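Side-chain contacts in putative glucoamylase (Bacteroides caccae ATCC 43185, PDB 4QT9), which probably hydrolyses glycosidic bonds as a glucoamylase-like enzyme built on an alpha/alpha toroid: residues 240-245 with 251-256; 290-295 with 348-353; 236-241 with 278-283; 207-212 with 427-432. All blocks are in the same frame, centred on the assembly; numbering follows the deposited sequence.

Contact 1 of 4, residues 240-245 with 251-256; sequences SPHKVE and LRYQGT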
loop_
_atom_site.group_PDB
_atom_site.type_symbol
_atom_site.label_atom_id
_atom_site.label_comp_id
_atom_site.label_asym_id
_atom_site.label_seq_id
_atom_site.Cartn_x
_atom_site.Cartn_y
_atom_site.Cartn_z
ATOM N N SER A 240 1.858 -4.923 23.184
ATOM C CA SER A 240 1.696 -6.269 23.738
ATOM C C SER A 240 2.894 -7.117 23.333
ATOM O O SER A 240 2.780 -7.906 22.393
ATOM C CB SER A 240 0.385 -6.884 23.249
ATOM O OG SER A 240 0.052 -8.065 23.958
ATOM N N PRO A 241 4.074 -6.931 23.973
ATOM C CA PRO A 241 5.254 -7.697 23.555
ATOM C C PRO A 241 5.045 -9.217 23.639
ATOM O O PRO A 241 4.511 -9.719 24.628
ATOM C CB PRO A 241 6.349 -7.210 24.504
ATOM C CG PRO A 241 5.892 -5.844 24.945
ATOM C CD PRO A 241 4.405 -5.996 25.073
ATOM N N HIS A 242 5.387 -9.931 22.543
ATOM C CA HIS A 242 5.296 -11.395 22.457
ATOM C C HIS A 242 6.299 -11.903 21.421
ATOM O O HIS A 242 6.753 -11.145 20.560
ATOM C CB HIS A 242 3.862 -11.862 22.113
ATOM C CG HIS A 242 3.371 -11.329 20.809
ATOM N ND1 HIS A 242 3.069 -9.981 20.649
ATOM C CD2 HIS A 242 3.186 -11.962 19.630
ATOM C CE1 HIS A 242 2.709 -9.845 19.387
ATOM N NE2 HIS A 242 2.743 -11.007 18.738
ATOM N N LYS A 243 6.630 -13.183 21.505
ATOM C CA LYS A 243 7.574 -13.822 20.602
ATOM C C LYS A 243 6.848 -14.667 19.576
ATOM O O LYS A 243 5.846 -15.320 19.887
ATOM C CB LYS A 243 8.566 -14.682 21.390
ATOM C CG LYS A 243 9.466 -13.881 22.335
ATOM C CD LYS A 243 10.826 -13.543 21.726
ATOM C CE LYS A 243 11.855 -14.639 21.879
ATOM N NZ LYS A 243 12.366 -14.758 23.267
ATOM N N VAL A 244 7.324 -14.606 18.331
ATOM C CA VAL A 244 6.814 -15.372 17.194
ATOM C C VAL A 244 8.052 -15.862 16.460
ATOM O O VAL A 244 8.911 -15.043 16.137
ATOM C CB VAL A 244 5.842 -14.600 16.244
ATOM C CG1 VAL A 244 5.240 -15.553 15.200
ATOM C CG2 VAL A 244 4.733 -13.880 17.003
ATOM N N GLU A 245 8.187 -17.193 16.252
ATOM C CA GLU A 245 9.331 -17.821 15.563
ATOM C C GLU A 245 10.670 -17.432 16.259
ATOM O O GLU A 245 11.691 -17.269 15.592
ATOM C CB GLU A 245 9.348 -17.437 14.050
ATOM C CG GLU A 245 8.156 -17.880 13.199
ATOM C CD GLU A 245 7.923 -19.373 13.045
ATOM O OE1 GLU A 245 8.898 -20.112 12.759
ATOM O OE2 GLU A 245 6.756 -19.807 13.205
ATOM N N LEU A 251 4.155 -4.914 19.272
ATOM C CA LEU A 251 2.755 -4.526 19.156
ATOM C C LEU A 251 1.768 -5.675 19.191
ATOM O O LEU A 251 2.127 -6.817 18.897
ATOM C CB LEU A 251 2.542 -3.745 17.824
ATOM C CG LEU A 251 3.453 -2.541 17.585
ATOM C CD1 LEU A 251 3.219 -1.954 16.233
ATOM C CD2 LEU A 251 3.276 -1.463 18.690
ATOM N N ARG A 252 0.494 -5.331 19.490
ATOM C CA ARG A 252 -0.653 -6.217 19.409
ATOM C C ARG A 252 -1.147 -6.180 17.951
ATOM O O ARG A 252 -1.595 -5.133 17.494
ATOM C CB ARG A 252 -1.767 -5.762 20.378
ATOM C CG ARG A 252 -3.084 -6.515 20.140
ATOM C CD ARG A 252 -4.305 -5.793 20.675
ATOM N NE ARG A 252 -4.513 -4.462 20.095
ATOM C CZ ARG A 252 -5.377 -3.579 20.583
ATOM N NH1 ARG A 252 -6.126 -3.884 21.635
ATOM N NH2 ARG A 252 -5.502 -2.381 20.021
ATOM N N TYR A 253 -1.054 -7.303 17.229
ATOM C CA TYR A 253 -1.532 -7.416 15.849
ATOM C C TYR A 253 -2.998 -7.848 15.918
ATOM O O TYR A 253 -3.346 -8.743 16.679
ATOM C CB TYR A 253 -0.642 -8.394 15.042
ATOM C CG TYR A 253 0.743 -7.823 14.809
ATOM C CD1 TYR A 253 1.710 -7.844 15.817
ATOM C CD2 TYR A 253 1.069 -7.207 13.612
ATOM C CE1 TYR A 253 2.952 -7.233 15.645
ATOM C CE2 TYR A 253 2.308 -6.597 13.425
ATOM C CZ TYR A 253 3.246 -6.607 14.447
ATOM O OH TYR A 253 4.468 -6.019 14.239
ATOM N N GLN A 254 -3.859 -7.194 15.167
ATOM C CA GLN A 254 -5.293 -7.468 15.214
ATOM C C GLN A 254 -5.662 -8.884 14.780
ATOM O O GLN A 254 -5.523 -9.214 13.614
ATOM C CB GLN A 254 -6.058 -6.441 14.363
ATOM C CG GLN A 254 -6.187 -5.107 15.076
ATOM C CD GLN A 254 -7.112 -5.163 16.255
ATOM O OE1 GLN A 254 -8.141 -5.832 16.222
ATOM N NE2 GLN A 254 -6.804 -4.420 17.309
ATOM N N GLY A 255 -6.137 -9.690 15.731
ATOM C CA GLY A 255 -6.590 -11.060 15.478
ATOM C C GLY A 255 -5.540 -12.069 15.042
ATOM O O GLY A 255 -5.889 -13.088 14.440
ATOM N N THR A 256 -4.249 -11.812 15.362
ATOM C CA THR A 256 -3.123 -12.657 14.974
ATOM C C THR A 256 -1.874 -12.379 15.833
ATOM O O THR A 256 -1.792 -11.329 16.483
ATOM C CB THR A 256 -2.826 -12.479 13.467
ATOM O OG1 THR A 256 -1.749 -13.337 13.097
ATOM C CG2 THR A 256 -2.522 -11.030 13.068
#
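S240 and R252 bring the two backbones closest, with their CA atoms 4.9 Å apart where the hairpin of strands 239-244 and 247-251 runs out into a loop. The hairpin ladder pairs S240 with H250 and H242 with L249, and R252 carries the pairing one step further, to I238. At this end the touch is between carbons: S240 CB rests on R252 CB at 3.8 Å. The R252 chain then leads away from the strand, and its guanidinium group is held by G204 O and Q234 OE1, with Q254 NE2 above one face.

H242 does the more specific work. Its CG stands between the backbone N and the carbonyl carbon (chi1 60°), which sets the ND1 edge of the imidazole against S240 O of its own strand while CE1 faces L251. ND1 donates to S240 O at 2.7 Å; the bond is nearly straight at 165°, lies in the ring plane and meets the oxygen almost head-on. From the same ring edge CE1 approaches L251 O at 3.1 Å, a close, polarised C-H to oxygen approach, while Y253 CD1 sits 4.2 Å from CE1, edge against edge. The hydroxyl of Y253 is engaged by E287.

Replacing H242 with a leucine would probably leave S240 O and E257 O, the partner of NE2, without these imidazole donors and loosen the hold on the loop after L251. Both imidazole nitrogens face carbonyl oxygens, which can only accept, and L251 O probably adds to the negative potential near CE1; the chemistry is consistent with a doubly protonated, positively charged ring.

Contact 2 of 4, residues 290-295 with 348-353; sequences NLTLVN and IVYTPE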
loop_
_atom_site.group_PDB
_atom_site.type_symbol
_atom_site.label_atom_id
_atom_site.label_comp_id
_atom_site.label_asym_id
_atom_site.label_seq_id
_atom_site.Cartn_x
_atom_site.Cartn_y
_atom_site.Cartn_z
ATOM N N ASN A 290 11.378 -6.835 12.231
ATOM C CA ASN A 290 11.115 -8.074 12.969
ATOM C C ASN A 290 9.933 -8.824 12.402
ATOM O O ASN A 290 9.981 -10.044 12.351
ATOM C CB ASN A 290 10.920 -7.810 14.456
ATOM C CG ASN A 290 12.234 -7.710 15.149
ATOM O OD1 ASN A 290 13.296 -7.746 14.509
ATOM N ND2 ASN A 290 12.197 -7.602 16.463
ATOM N N LEU A 291 8.899 -8.105 11.948
ATOM C CA LEU A 291 7.731 -8.739 11.333
ATOM C C LEU A 291 8.153 -9.420 10.004
ATOM O O LEU A 291 7.652 -10.501 9.686
ATOM C CB LEU A 291 6.578 -7.739 11.135
ATOM C CG LEU A 291 5.262 -8.320 10.648
ATOM C CD1 LEU A 291 4.664 -9.320 11.659
ATOM C CD2 LEU A 291 4.268 -7.220 10.330
ATOM N N THR A 292 9.121 -8.821 9.288
ATOM C CA THR A 292 9.701 -9.383 8.065
ATOM C C THR A 292 10.473 -10.639 8.443
ATOM O O THR A 292 10.338 -11.682 7.783
ATOM C CB THR A 292 10.608 -8.346 7.325
ATOM O OG1 THR A 292 9.863 -7.175 7.026
ATOM C CG2 THR A 292 11.180 -8.883 6.030
ATOM N N LEU A 293 11.264 -10.545 9.536
ATOM C CA LEU A 293 12.099 -11.662 9.948
ATOM C C LEU A 293 11.270 -12.848 10.433
ATOM O O LEU A 293 11.643 -13.988 10.141
ATOM C CB LEU A 293 13.151 -11.245 10.951
ATOM C CG LEU A 293 14.215 -10.304 10.378
ATOM C CD1 LEU A 293 15.099 -9.760 11.482
ATOM C CD2 LEU A 293 15.041 -10.979 9.311
ATOM N N VAL A 294 10.110 -12.577 11.074
ATOM C CA VAL A 294 9.159 -13.607 11.509
ATOM C C VAL A 294 8.624 -14.354 10.266
ATOM O O VAL A 294 8.574 -15.577 10.258
ATOM C CB VAL A 294 8.000 -13.005 12.353
ATOM C CG1 VAL A 294 6.789 -13.938 12.399
ATOM C CG2 VAL A 294 8.471 -12.664 13.761
ATOM N N ASN A 295 8.248 -13.599 9.231
ATOM C CA ASN A 295 7.708 -14.112 7.970
ATOM C C ASN A 295 8.692 -15.066 7.311
ATOM O O ASN A 295 8.319 -16.176 6.952
ATOM C CB ASN A 295 7.388 -12.930 7.029
ATOM C CG ASN A 295 6.363 -13.280 5.996
ATOM O OD1 ASN A 295 6.663 -13.946 5.001
ATOM N ND2 ASN A 295 5.109 -12.935 6.273
ATOM N N ILE A 348 12.440 -4.877 1.172
ATOM C CA ILE A 348 13.839 -4.567 0.808
ATOM C C ILE A 348 14.409 -3.434 1.699
ATOM O O ILE A 348 15.587 -3.472 2.049
ATOM C CB ILE A 348 13.987 -4.236 -0.708
ATOM C CG1 ILE A 348 15.475 -4.125 -1.131
ATOM C CG2 ILE A 348 13.159 -2.989 -1.126
ATOM C CD1 ILE A 348 15.736 -4.236 -2.648
ATOM N N VAL A 349 13.574 -2.456 2.084
ATOM C CA VAL A 349 13.980 -1.316 2.942
ATOM C C VAL A 349 14.364 -1.791 4.377
ATOM O O VAL A 349 15.157 -1.125 5.045
ATOM C CB VAL A 349 12.889 -0.214 3.003
ATOM C CG1 VAL A 349 12.661 0.409 1.628
ATOM C CG2 VAL A 349 11.574 -0.739 3.603
ATOM N N TYR A 350 13.807 -2.935 4.828
ATOM C CA TYR A 350 14.048 -3.526 6.155
ATOM C C TYR A 350 15.127 -4.608 6.159
ATOM O O TYR A 350 15.945 -4.639 7.088
ATOM C CB TYR A 350 12.761 -4.163 6.712
ATOM C CG TYR A 350 11.600 -3.211 6.780
ATOM C CD1 TYR A 350 11.665 -2.062 7.561
ATOM C CD2 TYR A 350 10.426 -3.461 6.071
ATOM C CE1 TYR A 350 10.610 -1.156 7.600
ATOM C CE2 TYR A 350 9.355 -2.568 6.116
ATOM C CZ TYR A 350 9.454 -1.417 6.886
ATOM O OH TYR A 350 8.403 -0.548 6.985
ATOM N N THR A 351 15.058 -5.544 5.187
ATOM C CA THR A 351 15.978 -6.689 5.057
ATOM C C THR A 351 16.586 -6.673 3.640
ATOM O O THR A 351 16.182 -7.476 2.791
ATOM C CB THR A 351 15.229 -7.999 5.381
ATOM O OG1 THR A 351 14.104 -8.098 4.500
ATOM C CG2 THR A 351 14.751 -8.059 6.836
ATOM N N PRO A 352 17.521 -5.725 3.348
ATOM C CA PRO A 352 18.035 -5.601 1.974
ATOM C C PRO A 352 18.631 -6.888 1.379
ATOM O O PRO A 352 18.254 -7.260 0.269
ATOM C CB PRO A 352 19.087 -4.495 2.090
ATOM C CG PRO A 352 18.654 -3.683 3.256
ATOM C CD PRO A 352 18.083 -4.669 4.220
ATOM N N GLU A 353 19.516 -7.587 2.120
ATOM C CA GLU A 353 20.180 -8.805 1.635
ATOM C C GLU A 353 19.196 -9.959 1.446
ATOM O O GLU A 353 19.222 -10.593 0.391
ATOM C CB GLU A 353 21.339 -9.226 2.552
ATOM C CG GLU A 353 22.548 -8.295 2.517
ATOM C CD GLU A 353 23.176 -7.999 1.163
ATOM O OE1 GLU A 353 23.430 -8.954 0.392
ATOM O OE2 GLU A 353 23.430 -6.804 0.882
#
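T292 and T351 meet in a buried helix-to-loop contact within the alpha/alpha toroid: one side of helix 284-301 packs against the turn that leads into helix 352-364, whose N-cap position T351 occupies. The backbones stay well separated, T292 and T351 being nearest with CA atoms 7.5 Å apart, and the interval is bridged by side chains alone. The two threonines reach toward each other tip to tip. T292 CG2 lies anti to its own backbone N, a setting (chi1 -57°) that points the methyl at T351, while OG1 sits beside Y350 and bridges M288 O of its own helix to S347 OG on the loop side. One torsion thus gives each branch a different partner on the loop: the methyl faces T351, the hydroxyl reaches S347.

Y350 crosses T292 at about a right angle, its CD2 3.9 Å from T292 OG1. The ring is steadied from its own segment by V349 CG2, 3.7 Å above the centre of one face, and its hydroxyl bonds to A264 O. R289 of the same helix as T292 binds Y350 O, a second polar tie from the helix to this turn.

L293 slides past T351 in the opposite direction, methyl against methyl, with CD2 3.8 Å from T351 CG2. The T351 hydroxyl makes no capping bond; it has a weak bond to S347 O, and T292 CG2 lies 3.4 Å from T351 OG1.

Contact 3 of 4, residues 236-241 with 278-283; sequences GAIVSP and DEYCPS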
loop_
_atom_site.group_PDB
_atom_site.type_symbol
_atom_site.label_atom_id
_atom_site.label_comp_id
_atom_site.label_asym_id
_atom_site.label_seq_id
_atom_site.Cartn_x
_atom_site.Cartn_y
_atom_site.Cartn_z
ATOM N N GLY A 236 -2.900 2.464 24.856
ATOM C CA GLY A 236 -1.782 1.587 25.181
ATOM C C GLY A 236 -2.028 0.100 25.017
ATOM O O GLY A 236 -1.068 -0.664 25.053
ATOM N N ALA A 237 -3.284 -0.338 24.797
ATOM C CA ALA A 237 -3.588 -1.770 24.557
ATOM C C ALA A 237 -2.874 -2.322 23.281
ATOM O O ALA A 237 -2.735 -3.528 23.125
ATOM C CB ALA A 237 -5.094 -1.961 24.422
ATOM N N ILE A 238 -2.421 -1.437 22.375
ATOM C CA ILE A 238 -1.707 -1.797 21.132
ATOM C C ILE A 238 -0.282 -2.303 21.456
ATOM O O ILE A 238 0.372 -2.879 20.597
ATOM C CB ILE A 238 -1.689 -0.562 20.160
ATOM C CG1 ILE A 238 -1.274 -0.970 18.699
ATOM C CG2 ILE A 238 -0.831 0.587 20.726
ATOM C CD1 ILE A 238 -1.508 0.093 17.617
ATOM N N VAL A 239 0.210 -2.047 22.675
ATOM C CA VAL A 239 1.523 -2.495 23.124
ATOM C C VAL A 239 1.319 -3.840 23.792
ATOM O O VAL A 239 0.603 -3.915 24.790
ATOM C CB VAL A 239 2.208 -1.471 24.070
ATOM C CG1 VAL A 239 3.552 -2.002 24.576
ATOM C CG2 VAL A 239 2.375 -0.103 23.390
ATOM N N SER A 240 1.858 -4.923 23.184
ATOM C CA SER A 240 1.696 -6.269 23.738
ATOM C C SER A 240 2.894 -7.117 23.333
ATOM O O SER A 240 2.780 -7.906 22.393
ATOM C CB SER A 240 0.385 -6.884 23.249
ATOM O OG SER A 240 0.052 -8.065 23.958
ATOM N N PRO A 241 4.074 -6.931 23.973
ATOM C CA PRO A 241 5.254 -7.697 23.555
ATOM C C PRO A 241 5.045 -9.217 23.639
ATOM O O PRO A 241 4.511 -9.719 24.628
ATOM C CB PRO A 241 6.349 -7.210 24.504
ATOM C CG PRO A 241 5.892 -5.844 24.945
ATOM C CD PRO A 241 4.405 -5.996 25.073
ATOM N N ASP A 278 7.217 6.695 18.580
ATOM C CA ASP A 278 6.158 7.391 19.281
ATOM C C ASP A 278 5.953 6.673 20.627
ATOM O O ASP A 278 6.726 5.755 20.980
ATOM C CB ASP A 278 4.879 7.554 18.390
ATOM C CG ASP A 278 3.809 6.482 18.467
ATOM O OD1 ASP A 278 4.167 5.276 18.565
ATOM O OD2 ASP A 278 2.616 6.837 18.364
ATOM N N GLU A 279 4.958 7.123 21.401
ATOM C CA GLU A 279 4.582 6.586 22.722
ATOM C C GLU A 279 4.431 5.045 22.722
ATOM O O GLU A 279 4.804 4.390 23.700
ATOM C CB GLU A 279 3.244 7.245 23.124
ATOM C CG GLU A 279 2.662 6.820 24.467
ATOM C CD GLU A 279 1.449 7.610 24.937
ATOM O OE1 GLU A 279 1.240 8.743 24.442
ATOM O OE2 GLU A 279 0.725 7.105 25.826
ATOM N N TYR A 280 3.951 4.466 21.605
ATOM C CA TYR A 280 3.657 3.044 21.541
ATOM C C TYR A 280 4.724 2.153 20.888
ATOM O O TYR A 280 4.589 0.927 20.949
ATOM C CB TYR A 280 2.312 2.854 20.841
ATOM C CG TYR A 280 1.266 3.749 21.461
ATOM C CD1 TYR A 280 0.809 3.526 22.758
ATOM C CD2 TYR A 280 0.807 4.884 20.792
ATOM C CE1 TYR A 280 -0.131 4.369 23.349
ATOM C CE2 TYR A 280 -0.110 5.751 21.385
ATOM C CZ TYR A 280 -0.586 5.482 22.657
ATOM O OH TYR A 280 -1.528 6.297 23.222
ATOM N N CYS A 281 5.768 2.728 20.293
ATOM C CA CYS A 281 6.810 1.932 19.642
ATOM C C CYS A 281 8.137 2.700 19.641
ATOM O O CYS A 281 8.194 3.776 19.038
ATOM C CB CYS A 281 6.389 1.536 18.230
ATOM S SG CYS A 281 7.506 0.361 17.425
ATOM N N PRO A 282 9.206 2.175 20.301
ATOM C CA PRO A 282 10.494 2.897 20.321
ATOM C C PRO A 282 11.176 2.988 18.940
ATOM O O PRO A 282 12.064 3.835 18.767
ATOM C CB PRO A 282 11.339 2.088 21.308
ATOM C CG PRO A 282 10.771 0.721 21.249
ATOM C CD PRO A 282 9.298 0.909 21.065
ATOM N N SER A 283 10.748 2.142 17.960
ATOM C CA SER A 283 11.258 2.123 16.580
ATOM C C SER A 283 10.329 1.337 15.652
ATOM O O SER A 283 10.317 0.098 15.694
ATOM C CB SER A 283 12.668 1.517 16.516
ATOM O OG SER A 283 13.128 1.413 15.172
#
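V239 CG2 lies at the edge of the Y280 ring, near its plane and 4.0 Å from CD1, while one face of that ring carries E279 CG, 3.8 Å above it and offset toward the rim. Two further groups approach obliquely: I238 CG2, 3.9 Å from Y280 CG, and the backbone of G236, whose N is 3.7 Å from Y280 CE1. The ring is therefore bordered by three residues of a single type I turn, G236 to V239, and by its own neighbour in the chain.

I238 crosses the tyrosine at about a right angle; with CG1 anti to the backbone N (chi1 -166°), its CG2 branch falls between N and the carbonyl carbon, facing the tyrosine. V239 uses CG2 as well, which also lies 3.5 Å from Y280 O, so that one methyl touches both ring and backbone of the same residue. G236 adopts a positive phi of 100°, at which a side chain would collide with the preceding carbonyl oxygen.

The opposing loop is itself a type I turn, D278 to C281, stiffened by an Asx turn: Y280 N donates to D278 OD1 at 3.2 Å, reaching it from above the carboxylate plane. Cutting Y280 back to alanine would probably open a gap between the two turns and leave H229 ND1 without its hydroxyl partner.

This is mostly apolar turn-to-turn packing. Helix 225-232 backs it through Y228, H229 and W232, V239 continues onto H250 of strand 247-251, and S283 caps the start of helix 284-301 just beyond the loop.

Contact 4 of 4, residues 207-212 with 427-432; sequences ECMIMY and LGFNTN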
loop_
_atom_site.group_PDB
_atom_site.type_symbol
_atom_site.label_atom_id
_atom_site.label_comp_id
_atom_site.label_asym_id
_atom_site.label_seq_id
_atom_site.Cartn_x
_atom_site.Cartn_y
_atom_site.Cartn_z
ATOM N N GLU A 207 -2.651 -2.711 8.875
ATOM C CA GLU A 207 -2.080 -1.924 7.768
ATOM C C GLU A 207 -2.540 -0.429 7.718
ATOM O O GLU A 207 -2.054 0.307 6.849
ATOM C CB GLU A 207 -2.452 -2.610 6.445
ATOM C CG GLU A 207 -3.905 -2.428 6.039
ATOM C CD GLU A 207 -4.917 -3.438 6.542
ATOM O OE1 GLU A 207 -4.807 -3.861 7.711
ATOM O OE2 GLU A 207 -5.845 -3.784 5.774
ATOM N N CYS A 208 -3.471 0.003 8.602
ATOM C CA CYS A 208 -4.154 1.312 8.505
ATOM C C CYS A 208 -3.544 2.481 9.292
ATOM O O CYS A 208 -4.227 3.491 9.372
ATOM C CB CYS A 208 -5.629 1.149 8.870
ATOM S SG CYS A 208 -6.445 -0.239 8.032
HETATM N N MSE A 209 -2.303 2.409 9.831
HETATM C CA MSE A 209 -1.768 3.510 10.648
HETATM C C MSE A 209 -1.748 4.887 9.923
HETATM O O MSE A 209 -2.156 5.870 10.535
HETATM C CB MSE A 209 -0.364 3.203 11.210
HETATM C CG MSE A 209 0.095 4.222 12.272
HETATM SE SE MSE A 209 1.689 3.581 13.198
HETATM C CE MSE A 209 3.008 4.134 11.953
ATOM N N ILE A 210 -1.293 4.954 8.647
ATOM C CA ILE A 210 -1.194 6.192 7.865
ATOM C C ILE A 210 -2.574 6.909 7.777
ATOM O O ILE A 210 -2.631 8.133 7.636
ATOM C CB ILE A 210 -0.547 5.937 6.450
ATOM C CG1 ILE A 210 0.038 7.220 5.802
ATOM C CG2 ILE A 210 -1.494 5.220 5.463
ATOM C CD1 ILE A 210 1.136 7.976 6.667
HETATM N N MSE A 211 -3.677 6.156 7.886
HETATM C CA MSE A 211 -5.020 6.763 7.857
HETATM C C MSE A 211 -5.230 7.702 9.086
HETATM O O MSE A 211 -5.776 8.785 8.928
HETATM C CB MSE A 211 -6.098 5.669 7.798
HETATM C CG MSE A 211 -7.504 6.227 7.677
HETATM SE SE MSE A 211 -8.784 4.890 8.268
HETATM C CE MSE A 211 -8.002 4.405 9.919
ATOM N N TYR A 212 -4.777 7.285 10.286
ATOM C CA TYR A 212 -4.827 8.129 11.494
ATOM C C TYR A 212 -3.831 9.277 11.401
ATOM O O TYR A 212 -4.128 10.354 11.900
ATOM C CB TYR A 212 -4.512 7.288 12.752
ATOM C CG TYR A 212 -5.722 6.568 13.292
ATOM C CD1 TYR A 212 -6.580 7.188 14.191
ATOM C CD2 TYR A 212 -6.034 5.279 12.875
ATOM C CE1 TYR A 212 -7.726 6.545 14.652
ATOM C CE2 TYR A 212 -7.192 4.636 13.313
ATOM C CZ TYR A 212 -8.040 5.279 14.195
ATOM O OH TYR A 212 -9.155 4.643 14.678
ATOM N N LEU A 427 0.334 13.924 16.912
ATOM C CA LEU A 427 0.150 12.557 17.456
ATOM C C LEU A 427 1.322 12.027 18.279
ATOM O O LEU A 427 1.258 10.892 18.756
ATOM C CB LEU A 427 -0.170 11.545 16.339
ATOM C CG LEU A 427 -1.399 11.833 15.505
ATOM C CD1 LEU A 427 -1.658 10.707 14.534
ATOM C CD2 LEU A 427 -2.621 12.141 16.385
ATOM N N GLY A 428 2.357 12.839 18.457
ATOM C CA GLY A 428 3.502 12.468 19.291
ATOM C C GLY A 428 4.605 11.690 18.598
ATOM O O GLY A 428 5.469 11.127 19.268
ATOM N N PHE A 429 4.617 11.678 17.263
ATOM C CA PHE A 429 5.679 10.994 16.511
ATOM C C PHE A 429 6.954 11.844 16.471
ATOM O O PHE A 429 6.904 13.077 16.536
ATOM C CB PHE A 429 5.243 10.627 15.090
ATOM C CG PHE A 429 4.316 9.444 14.996
ATOM C CD1 PHE A 429 2.938 9.605 15.133
ATOM C CD2 PHE A 429 4.807 8.176 14.681
ATOM C CE1 PHE A 429 2.072 8.512 15.005
ATOM C CE2 PHE A 429 3.937 7.091 14.509
ATOM C CZ PHE A 429 2.580 7.259 14.704
ATOM N N ASN A 430 8.076 11.162 16.361
ATOM C CA ASN A 430 9.409 11.710 16.338
ATOM C C ASN A 430 10.281 10.932 15.336
ATOM O O ASN A 430 10.061 9.736 15.152
ATOM C CB ASN A 430 9.994 11.561 17.763
ATOM C CG ASN A 430 11.318 12.237 18.036
ATOM O OD1 ASN A 430 11.725 13.206 17.374
ATOM N ND2 ASN A 430 11.992 11.772 19.083
ATOM N N THR A 431 11.294 11.609 14.741
ATOM C CA THR A 431 12.325 11.041 13.862
ATOM C C THR A 431 13.723 11.456 14.394
ATOM O O THR A 431 13.978 12.650 14.602
ATOM C CB THR A 431 12.122 11.441 12.401
ATOM O OG1 THR A 431 10.811 11.051 11.982
ATOM C CG2 THR A 431 13.185 10.829 11.481
ATOM N N ASN A 432 14.608 10.459 14.628
ATOM C CA ASN A 432 15.974 10.654 15.120
ATOM C C ASN A 432 16.853 9.477 14.726
ATOM O O ASN A 432 17.384 9.464 13.622
ATOM C CB ASN A 432 15.998 10.850 16.635
#
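A Met-aromatic contact joins M209, in segment 207-212, which leads into helix 209-217, to F429, in the C-terminal tail that follows helix 418-426. M209 is selenomethionine in the crystal, and its selenium stands at the edge of the ring, 5.3 Å from the centroid and 82° off the ring normal. The closest selenium contact is to F429 CZ at 4.1 Å, and the terminal CE reaches F429 CE2 at 4.0 Å by an oblique approach. The chain of M209 is extended through its first two torsions, with CG anti to the backbone N, and bends only at chi3 (83°), which swings the methyl round to meet the phenylalanine coming from the opposite direction.

The second touch is smaller. L427 CD1 packs 3.6 Å from Y212 O, setting a methyl beside a helical carbonyl. L427 CB also lies in plane at the edge of the F429 ring, so leucine and phenylalanine form a joined apolar surface. Between the two residues, a Schellman motif ends the helix, with G428 at positive phi.

All four touching residues are buried. Around them, helix 225-232 supplies W232 against M209 and Y212, and Y228 against Y212 and L427, while F268 adjoins M209. F429 also rests on L276 of strand 276-277, whose antiparallel partner, strand 430-431, follows directly in the tail.

In the fold
From the N terminus, segment 207-212 comes first and waits longest for its partner: contact 4 closes only at 427-432, near the end of the model, and encloses the other three. Contacts 3 and 1 both set out from strand 239-244, sharing S240 and P241; contact 1 closes first, at 251-256, and contact 3 follows at 278-283. Contact 2 opens afterwards at 290-295, in series, and closes at 348-353. Physical links follow: L251 CD2 packs on Y280 O between contacts 1 and 3, Y253 and V244 pack on helix 284-301 between contacts 1 and 2, and D278 meets F429 between contacts 3 and 4. Hairpin, helices and C-terminal tail are thereby tied together.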